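Side-chain contacts in putative transcriptional regulator protein (Vibrio parahaemolyticus, PDB 3ER6), which is of unknown function but probably acts as a sequence-specific DNA-binding transcription factor, of which this chain is the DJ-1/PfpI-like domain: residues V112-G117 with Y170-V175; H140-L145 with I149-E154; K156-I159 with Y164-S167. The protein carries 1 engineered substitution. All blocks are in the same frame, centred on the assembly; numbering follows the deposited sequence. Where two conformers were deposited one is given.

Interaction 1. Residues V112-G117 with Y170-V175; sequences VAIDTG and YSHSSV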
loop_
_atom_site.group_PDB
_atom_site.type_symbol
_atom_site.label_atom_id
_atom_site.label_comp_id
_atom_site.label_asym_id
_atom_site.label_seq_id
_atom_site.Cartn_x
_atom_site.Cartn_y
_atom_site.Cartn_z
ATOM N N VAL A 112 -9.550 7.742 11.210
ATOM C CA VAL A 112 -9.148 7.895 9.807
ATOM C C VAL A 112 -9.691 6.672 9.088
ATOM O O VAL A 112 -9.328 5.539 9.436
ATOM C CB VAL A 112 -7.584 7.899 9.647
ATOM C CG1 VAL A 112 -7.236 8.065 8.150
ATOM C CG2 VAL A 112 -6.892 9.008 10.518
ATOM N N ALA A 113 -10.576 6.872 8.119
ATOM C CA ALA A 113 -11.242 5.768 7.454
ATOM C C ALA A 113 -10.837 5.841 5.995
ATOM O O ALA A 113 -10.957 6.916 5.382
ATOM C CB ALA A 113 -12.793 5.883 7.574
ATOM N N ILE A 114 -10.339 4.715 5.452
ATOM C CA ILE A 114 -9.801 4.660 4.096
ATOM C C ILE A 114 -10.533 3.610 3.285
ATOM O O ILE A 114 -10.870 2.539 3.844
ATOM C CB ILE A 114 -8.208 4.401 4.153
ATOM C CG1 ILE A 114 -7.865 3.049 4.767
ATOM C CG2 ILE A 114 -7.526 5.489 5.042
ATOM C CD1 ILE A 114 -6.333 2.738 4.737
ATOM N N ASP A 115 -10.817 3.900 1.989
ATOM C CA ASP A 115 -11.441 2.945 1.128
ATOM C C ASP A 115 -12.803 2.624 1.782
ATOM O O ASP A 115 -13.415 3.517 2.394
ATOM C CB ASP A 115 -10.566 1.682 0.958
ATOM C CG ASP A 115 -11.031 0.755 -0.227
ATOM O OD1 ASP A 115 -11.942 1.092 -1.021
ATOM O OD2 ASP A 115 -10.456 -0.322 -0.369
ATOM N N THR A 116 -13.268 1.388 1.664
ATOM C CA THR A 116 -14.598 1.016 2.247
ATOM C C THR A 116 -14.680 1.061 3.810
ATOM O O THR A 116 -15.750 0.924 4.383
ATOM C CB THR A 116 -15.144 -0.313 1.694
ATOM O OG1 THR A 116 -14.231 -1.380 1.942
ATOM C CG2 THR A 116 -15.377 -0.198 0.185
ATOM N N GLY A 117 -13.556 1.246 4.483
ATOM C CA GLY A 117 -13.570 1.669 5.920
ATOM C C GLY A 117 -14.510 2.859 6.104
ATOM O O GLY A 117 -15.074 3.070 7.219
ATOM N N TYR A 170 -5.964 3.459 -3.001
ATOM C CA TYR A 170 -4.543 3.336 -2.625
ATOM C C TYR A 170 -3.796 4.634 -2.354
ATOM O O TYR A 170 -2.671 4.607 -1.786
ATOM C CB TYR A 170 -3.710 2.490 -3.636
ATOM C CG TYR A 170 -4.303 1.124 -3.643
ATOM C CD1 TYR A 170 -4.138 0.289 -2.542
ATOM C CD2 TYR A 170 -5.151 0.709 -4.685
ATOM C CE1 TYR A 170 -4.747 -0.987 -2.525
ATOM C CE2 TYR A 170 -5.779 -0.557 -4.662
ATOM C CZ TYR A 170 -5.548 -1.382 -3.561
ATOM O OH TYR A 170 -6.150 -2.612 -3.470
ATOM N N SER A 171 -4.379 5.743 -2.779
ATOM C CA SER A 171 -3.762 7.044 -2.574
ATOM C C SER A 171 -4.423 7.787 -1.430
ATOM O O SER A 171 -5.588 8.185 -1.549
ATOM C CB SER A 171 -3.849 7.883 -3.855
ATOM O OG SER A 171 -2.813 7.520 -4.738
ATOM N N HIS A 172 -3.683 7.966 -0.331
ATOM C CA HIS A 172 -4.223 8.610 0.871
ATOM C C HIS A 172 -3.331 9.735 1.360
ATOM O O HIS A 172 -3.280 10.039 2.562
ATOM C CB HIS A 172 -4.414 7.531 1.951
ATOM C CG HIS A 172 -5.295 6.422 1.486
ATOM N ND1 HIS A 172 -6.656 6.571 1.367
ATOM C CD2 HIS A 172 -5.009 5.180 1.031
ATOM C CE1 HIS A 172 -7.184 5.452 0.897
ATOM N NE2 HIS A 172 -6.203 4.593 0.681
ATOM N N SER A 173 -2.601 10.327 0.418
ATOM C CA SER A 173 -1.604 11.366 0.717
ATOM C C SER A 173 -2.205 12.561 1.397
ATOM O O SER A 173 -1.632 13.069 2.390
ATOM C CB SER A 173 -0.919 11.868 -0.586
ATOM O OG SER A 173 -0.317 10.763 -1.204
ATOM N N SER A 174 -3.334 13.071 0.893
ATOM C CA SER A 174 -3.783 14.310 1.483
ATOM C C SER A 174 -4.137 14.119 2.971
ATOM O O SER A 174 -3.748 14.946 3.808
ATOM C CB SER A 174 -4.887 15.021 0.692
ATOM O OG SER A 174 -6.115 14.358 0.864
ATOM N N VAL A 175 -4.833 13.032 3.303
ATOM C CA VAL A 175 -5.164 12.790 4.712
ATOM C C VAL A 175 -3.945 12.510 5.584
ATOM O O VAL A 175 -3.792 13.074 6.675
ATOM C CB VAL A 175 -6.264 11.667 4.887
ATOM C CG1 VAL A 175 -6.296 11.180 6.279
ATOM C CG2 VAL A 175 -7.672 12.218 4.493
#
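Both nitrogens of the His172 ring, which lies against Ile114, are gripped from within the chain: ND1 hydrogen-bonds to Ser166 OG and NE2 to Pro169 O. Bonded at two separate points, the imidazole has its rotation fixed and offers one face to the end of strand 110-114. Over that face stands Ile114 CB, 3.9 Å from the centroid of the His172 ring and 27° off its normal, a CH-pi contact shifted toward the rim; the shortest approach is Ile114 CB to His172 CE1, 3.6 Å. With Ile114 CG1 tucked between its backbone N and carbonyl carbon (chi1 64°), CG1 and CD1 extend across the same face a little higher than CB, and Ile114 CG2 stands above the ND1 side, 3.9 Å from His172 ND1. The two side chains meet nearly at right angles.

Further along, Val112 CG1 and Val175 CG1 touch at 3.8 Å, their side chains passing in opposite directions, so the first turn of helix 173-184, with His172 at its N-cap position, rests on the strand. Asp115 approaches the imidazole through its backbone N alone; its carboxylate is held by His135 and Ser82. Its phi is positive, at 60°, within a type II' turn from Ile114 to Gly117 closed by a weak backbone bond. This sharp strand-turn-helix passage resembles the nucleophile elbow of the DJ-1/PfpI family, with aspartate where many relatives carry cysteine.

Interaction 2. Residues H140-L145 with I149-E154; sequences HLFGEL and IMLMTE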
loop_
_atom_site.group_PDB
_atom_site.type_symbol
_atom_site.label_atom_id
_atom_site.label_comp_id
_atom_site.label_asym_id
_atom_site.label_seq_id
_atom_site.Cartn_x
_atom_site.Cartn_y
_atom_site.Cartn_z
ATOM N N HIS A 140 -22.301 3.995 -5.736
ATOM C CA HIS A 140 -23.713 3.609 -5.816
ATOM C C HIS A 140 -24.190 2.903 -4.535
ATOM O O HIS A 140 -25.203 3.253 -3.949
ATOM C CB HIS A 140 -23.975 2.703 -7.021
ATOM C CG HIS A 140 -25.409 2.294 -7.127
ATOM N ND1 HIS A 140 -26.396 3.152 -7.577
ATOM C CD2 HIS A 140 -26.041 1.152 -6.766
ATOM C CE1 HIS A 140 -27.567 2.540 -7.523
ATOM N NE2 HIS A 140 -27.378 1.328 -7.031
ATOM N N LEU A 141 -23.440 1.894 -4.108
ATOM C CA LEU A 141 -23.800 1.147 -2.908
ATOM C C LEU A 141 -23.876 2.063 -1.696
ATOM O O LEU A 141 -24.840 1.992 -0.921
ATOM C CB LEU A 141 -22.834 -0.019 -2.675
ATOM C CG LEU A 141 -23.100 -0.897 -1.440
ATOM C CD1 LEU A 141 -24.465 -1.599 -1.529
ATOM C CD2 LEU A 141 -22.002 -1.958 -1.298
ATOM N N PHE A 142 -22.873 2.922 -1.526
ATOM C CA PHE A 142 -22.911 3.891 -0.419
ATOM C C PHE A 142 -24.233 4.688 -0.480
ATOM O O PHE A 142 -24.880 4.933 0.544
ATOM C CB PHE A 142 -21.763 4.866 -0.509
ATOM C CG PHE A 142 -21.554 5.654 0.750
ATOM C CD1 PHE A 142 -20.708 5.168 1.736
ATOM C CD2 PHE A 142 -22.207 6.869 0.949
ATOM C CE1 PHE A 142 -20.512 5.879 2.912
ATOM C CE2 PHE A 142 -22.010 7.594 2.116
ATOM C CZ PHE A 142 -21.147 7.068 3.111
ATOM N N GLY A 143 -24.611 5.104 -1.682
ATOM C CA GLY A 143 -25.909 5.792 -1.856
ATOM C C GLY A 143 -27.119 4.951 -1.460
ATOM O O GLY A 143 -28.069 5.469 -0.897
ATOM N N GLU A 144 -27.095 3.660 -1.757
ATOM C CA GLU A 144 -28.179 2.757 -1.360
ATOM C C GLU A 144 -28.251 2.585 0.151
ATOM O O GLU A 144 -29.326 2.665 0.751
ATOM C CB GLU A 144 -28.009 1.402 -2.039
ATOM C CG GLU A 144 -27.973 1.494 -3.563
ATOM C CD GLU A 144 -29.245 2.143 -4.162
ATOM O OE1 GLU A 144 -30.118 1.374 -4.633
ATOM O OE2 GLU A 144 -29.380 3.402 -4.186
ATOM N N LEU A 145 -27.095 2.428 0.803
ATOM C CA LEU A 145 -27.081 2.200 2.261
ATOM C C LEU A 145 -27.264 3.441 3.125
ATOM O O LEU A 145 -27.820 3.360 4.240
ATOM C CB LEU A 145 -25.798 1.398 2.663
ATOM C CG LEU A 145 -25.604 0.110 1.856
ATOM C CD1 LEU A 145 -24.241 -0.602 2.167
ATOM C CD2 LEU A 145 -26.750 -0.808 2.161
ATOM N N ILE A 149 -26.593 10.412 3.718
ATOM C CA ILE A 149 -25.254 11.000 3.687
ATOM C C ILE A 149 -24.980 11.563 2.279
ATOM O O ILE A 149 -25.051 10.847 1.284
ATOM C CB ILE A 149 -24.171 10.000 4.118
ATOM C CG1 ILE A 149 -24.478 9.475 5.531
ATOM C CG2 ILE A 149 -22.747 10.672 4.016
ATOM C CD1 ILE A 149 -23.534 8.363 6.033
ATOM N N MET A 150 -24.707 12.849 2.190
ATOM C CA MET A 150 -24.401 13.443 0.904
ATOM C C MET A 150 -22.976 13.111 0.485
ATOM O O MET A 150 -22.042 13.420 1.212
ATOM C CB MET A 150 -24.539 14.958 1.003
ATOM C CG MET A 150 -24.436 15.748 -0.345
ATOM S SD MET A 150 -24.460 17.557 -0.008
ATOM C CE MET A 150 -23.779 18.163 -1.550
ATOM N N LEU A 151 -22.801 12.514 -0.689
ATOM C CA LEU A 151 -21.462 12.283 -1.237
ATOM C C LEU A 151 -20.930 13.544 -1.918
ATOM O O LEU A 151 -21.611 14.144 -2.790
ATOM C CB LEU A 151 -21.480 11.139 -2.243
ATOM C CG LEU A 151 -21.585 9.709 -1.723
ATOM C CD1 LEU A 151 -21.554 8.730 -2.932
ATOM C CD2 LEU A 151 -20.366 9.399 -0.735
ATOM N N MET A 152 -19.720 13.938 -1.553
ATOM C CA MET A 152 -19.107 15.115 -2.102
ATOM C C MET A 152 -18.337 14.622 -3.305
ATOM O O MET A 152 -17.217 14.125 -3.197
ATOM C CB MET A 152 -18.215 15.739 -1.062
ATOM C CG MET A 152 -18.996 16.106 0.191
ATOM S SD MET A 152 -20.487 17.139 -0.106
ATOM C CE MET A 152 -19.644 18.658 -0.390
ATOM N N THR A 153 -18.966 14.725 -4.461
ATOM C CA THR A 153 -18.526 13.967 -5.597
ATOM C C THR A 153 -17.253 14.520 -6.274
ATOM O O THR A 153 -16.672 13.858 -7.124
ATOM C CB THR A 153 -19.677 13.810 -6.611
ATOM O OG1 THR A 153 -19.333 12.801 -7.559
ATOM C CG2 THR A 153 -19.925 15.100 -7.331
ATOM N N GLU A 154 -16.824 15.715 -5.902
ATOM C CA GLU A 154 -15.597 16.235 -6.464
ATOM C C GLU A 154 -14.440 16.277 -5.453
ATOM O O GLU A 154 -13.488 17.020 -5.656
ATOM C CB GLU A 154 -15.841 17.638 -7.000
ATOM C CG GLU A 154 -16.877 17.701 -8.124
ATOM C CD GLU A 154 -17.308 19.131 -8.357
ATOM O OE1 GLU A 154 -17.653 19.806 -7.347
ATOM O OE2 GLU A 154 -17.264 19.591 -9.529
#
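This is a buried, purely apolar contact between helix 136-145 and the short strand 150-151 that follows it, toward the periphery of the domain, and one aromatic ring from the helix carries it. Phe142 extends CG anti to its backbone N (chi1 -166°), which sends the ring off the helix so that its CD2-CE2-CZ side meets Leu151 and Ile149. Ile149 meets the rim: its CG2 lies in the plane of the ring, 3.7 Å from Phe142 CE2, while the far end of the same chain brings CD1 to 4.0 Å from Phe142 CZ. The two side chains run nearly perpendicular to each other, and CG2 and CD1 of the isoleucine both reach the CE2-CZ edge.

Helix and strand belong to a beta-alpha-beta unit in which strand 131-132 leads into the helix and pairs in parallel with 150-151. Ala132 of that first strand touches both Phe142 and Ile149. Leu151, two residues past Ile149, reaches the ring through a single branch, approaching obliquely with CD2 3.6 Å from Phe142 CD2 and 3.8 Å from Phe142 CE2. Two other aromatic rings also pack on Phe142: Phe119 of helix 117-124 meets it edge-to-face, and the ring of Phe146 packs with its plane at about 45°. Ala122, also on helix 117-124, touches both Phe142 and Ile149.

Interaction 3. Residues K156-I159 with Y164-S167; sequences KALI and YLSS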
loop_
_atom_site.group_PDB
_atom_site.type_symbol
_atom_site.label_atom_id
_atom_site.label_comp_id
_atom_site.label_asym_id
_atom_site.label_seq_id
_atom_site.Cartn_x
_atom_site.Cartn_y
_atom_site.Cartn_z
ATOM N N LYS A 156 -11.750 13.728 -2.912
ATOM C CA LYS A 156 -11.251 12.344 -2.722
ATOM C C LYS A 156 -11.032 12.157 -1.240
ATOM O O LYS A 156 -10.676 11.060 -0.771
ATOM C CB LYS A 156 -9.884 12.148 -3.418
ATOM C CG LYS A 156 -9.885 12.087 -4.980
ATOM C CD LYS A 156 -8.445 12.413 -5.512
ATOM C CE LYS A 156 -7.981 11.701 -6.828
ATOM N NZ LYS A 156 -8.860 11.712 -8.042
ATOM N N ALA A 157 -11.143 13.259 -0.507
ATOM C CA ALA A 157 -10.952 13.220 0.926
ATOM C C ALA A 157 -11.855 14.260 1.597
ATOM O O ALA A 157 -12.270 15.255 0.966
ATOM C CB ALA A 157 -9.487 13.454 1.286
ATOM N N LEU A 158 -12.118 14.065 2.875
ATOM C CA LEU A 158 -12.988 15.019 3.637
ATOM C C LEU A 158 -12.675 14.920 5.105
ATOM O O LEU A 158 -12.470 13.796 5.614
ATOM C CB LEU A 158 -14.456 14.624 3.435
ATOM C CG LEU A 158 -15.618 15.317 4.160
ATOM C CD1 LEU A 158 -16.863 15.211 3.272
ATOM C CD2 LEU A 158 -15.929 14.728 5.531
ATOM N N ILE A 159 -12.649 16.057 5.796
ATOM C CA ILE A 159 -12.430 16.069 7.224
ATOM C C ILE A 159 -13.633 16.720 7.950
ATOM O O ILE A 159 -14.097 17.787 7.571
ATOM C CB ILE A 159 -11.152 16.779 7.560
ATOM C CG1 ILE A 159 -9.983 16.141 6.766
ATOM C CG2 ILE A 159 -10.943 16.806 9.104
ATOM C CD1 ILE A 159 -8.641 16.887 6.943
ATOM N N TYR A 164 -11.527 11.672 9.588
ATOM C CA TYR A 164 -10.829 11.903 8.317
ATOM C C TYR A 164 -11.186 10.792 7.355
ATOM O O TYR A 164 -10.967 9.612 7.658
ATOM C CB TYR A 164 -9.287 11.854 8.537
ATOM C CG TYR A 164 -8.776 12.878 9.499
ATOM C CD1 TYR A 164 -8.016 13.972 9.034
ATOM C CD2 TYR A 164 -9.013 12.752 10.865
ATOM C CE1 TYR A 164 -7.500 14.922 9.909
ATOM C CE2 TYR A 164 -8.536 13.729 11.778
ATOM C CZ TYR A 164 -7.800 14.808 11.276
ATOM O OH TYR A 164 -7.338 15.751 12.143
ATOM N N LEU A 165 -11.721 11.147 6.202
ATOM C CA LEU A 165 -12.113 10.207 5.215
ATOM C C LEU A 165 -11.229 10.322 3.957
ATOM O O LEU A 165 -11.012 11.429 3.410
ATOM C CB LEU A 165 -13.581 10.439 4.746
ATOM C CG LEU A 165 -14.714 10.534 5.794
ATOM C CD1 LEU A 165 -16.065 10.710 5.049
ATOM C CD2 LEU A 165 -14.754 9.288 6.714
ATOM N N SER A 166 -10.750 9.175 3.469
ATOM C CA SER A 166 -9.942 9.177 2.253
ATOM C C SER A 166 -10.406 7.969 1.346
ATOM O O SER A 166 -10.165 6.811 1.682
ATOM C CB SER A 166 -8.440 9.100 2.583
ATOM O OG SER A 166 -7.704 8.951 1.354
ATOM N N SER A 167 -11.103 8.264 0.240
ATOM C CA SER A 167 -11.644 7.241 -0.692
ATOM C C SER A 167 -10.595 6.229 -1.176
ATOM O O SER A 167 -10.827 5.037 -1.181
ATOM C CB SER A 167 -12.241 7.906 -1.940
ATOM O OG SER A 167 -13.392 8.617 -1.573
HETATM O O HOH W 1 -8.223 9.473 -1.418
#
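Strands 157-159 and 164-166 run antiparallel, their directions 176° apart and their axes 4.7 Å from each other at closest approach, as the two arms of a beta hairpin. Leu158 and Leu165 form the hydrogen-bonded pair: Leu158 N donates to Leu165 O at 2.9 Å, and Leu165 N returns a bond to Leu158 O at 2.8 Å that is straight at the hydrogen (168°). Beyond the strand ends, Ser167 N donates to Lys156 O at 3.0 Å, extending the ladder by one rung. A water hydrogen-bonds to both Lys156 O and Ser166 OG, whose stronger partner is His172. Between these rungs Ala157 sits opposite Ser166 in a non-hydrogen-bonded pair, its CA in a C-H...O contact 3.1 Å from Leu165 O.

The side chains divide between the two faces of the sheet. Leu158 and Leu165 run alongside each other off the same face and touch through Leu158 CD2 and Leu165 CD1 at 4.0 Å. On the other face, Ile159 packs over the CD1-CE1 side of the Tyr164 ring. Its CG2, placed anti to the backbone N, stands over one face of the ring, offset toward the rim, while CG1 (chi1 -54°) brings CD1 to 3.6 Å from Tyr164 CD1. The phenol oxygen hydrogen-bonds to Glu182 and Lys110, which anchors the far end of the ring.

Strand 157-160 is the last of the six-stranded sheet within this chain, and strand 163-166 joins it to 110-114. Helix 173-184 packs on the face bearing Ala157, Ile159, Tyr164 and Ser166, and helix 117-124 meets Leu165 on the opposite face.

How the interactions relate
Of these segments 112-117 comes first, and interaction 1 closes the longest loop when 170-175, just after strand 163-166 has paired with 110-114, packs on it. The other two nest inside that loop, in series: interaction 2 ties helix 136-145 to the strand that follows it, then interaction 3 closes the hairpin 157-166. None cross. Interactions 1 and 3 touch: Ala113 N bonds to Tyr164 O across neighbouring strands of the main sheet, and Ser174 OG packs on Ala157 CB. Interaction 2 meets interaction 3 where Met152 packs on Leu158, but stays about 7 Å from interaction 1 at the nearest atoms. The hairpin thus links the sheet and its helix 173-184 to the peripheral beta-alpha-beta unit.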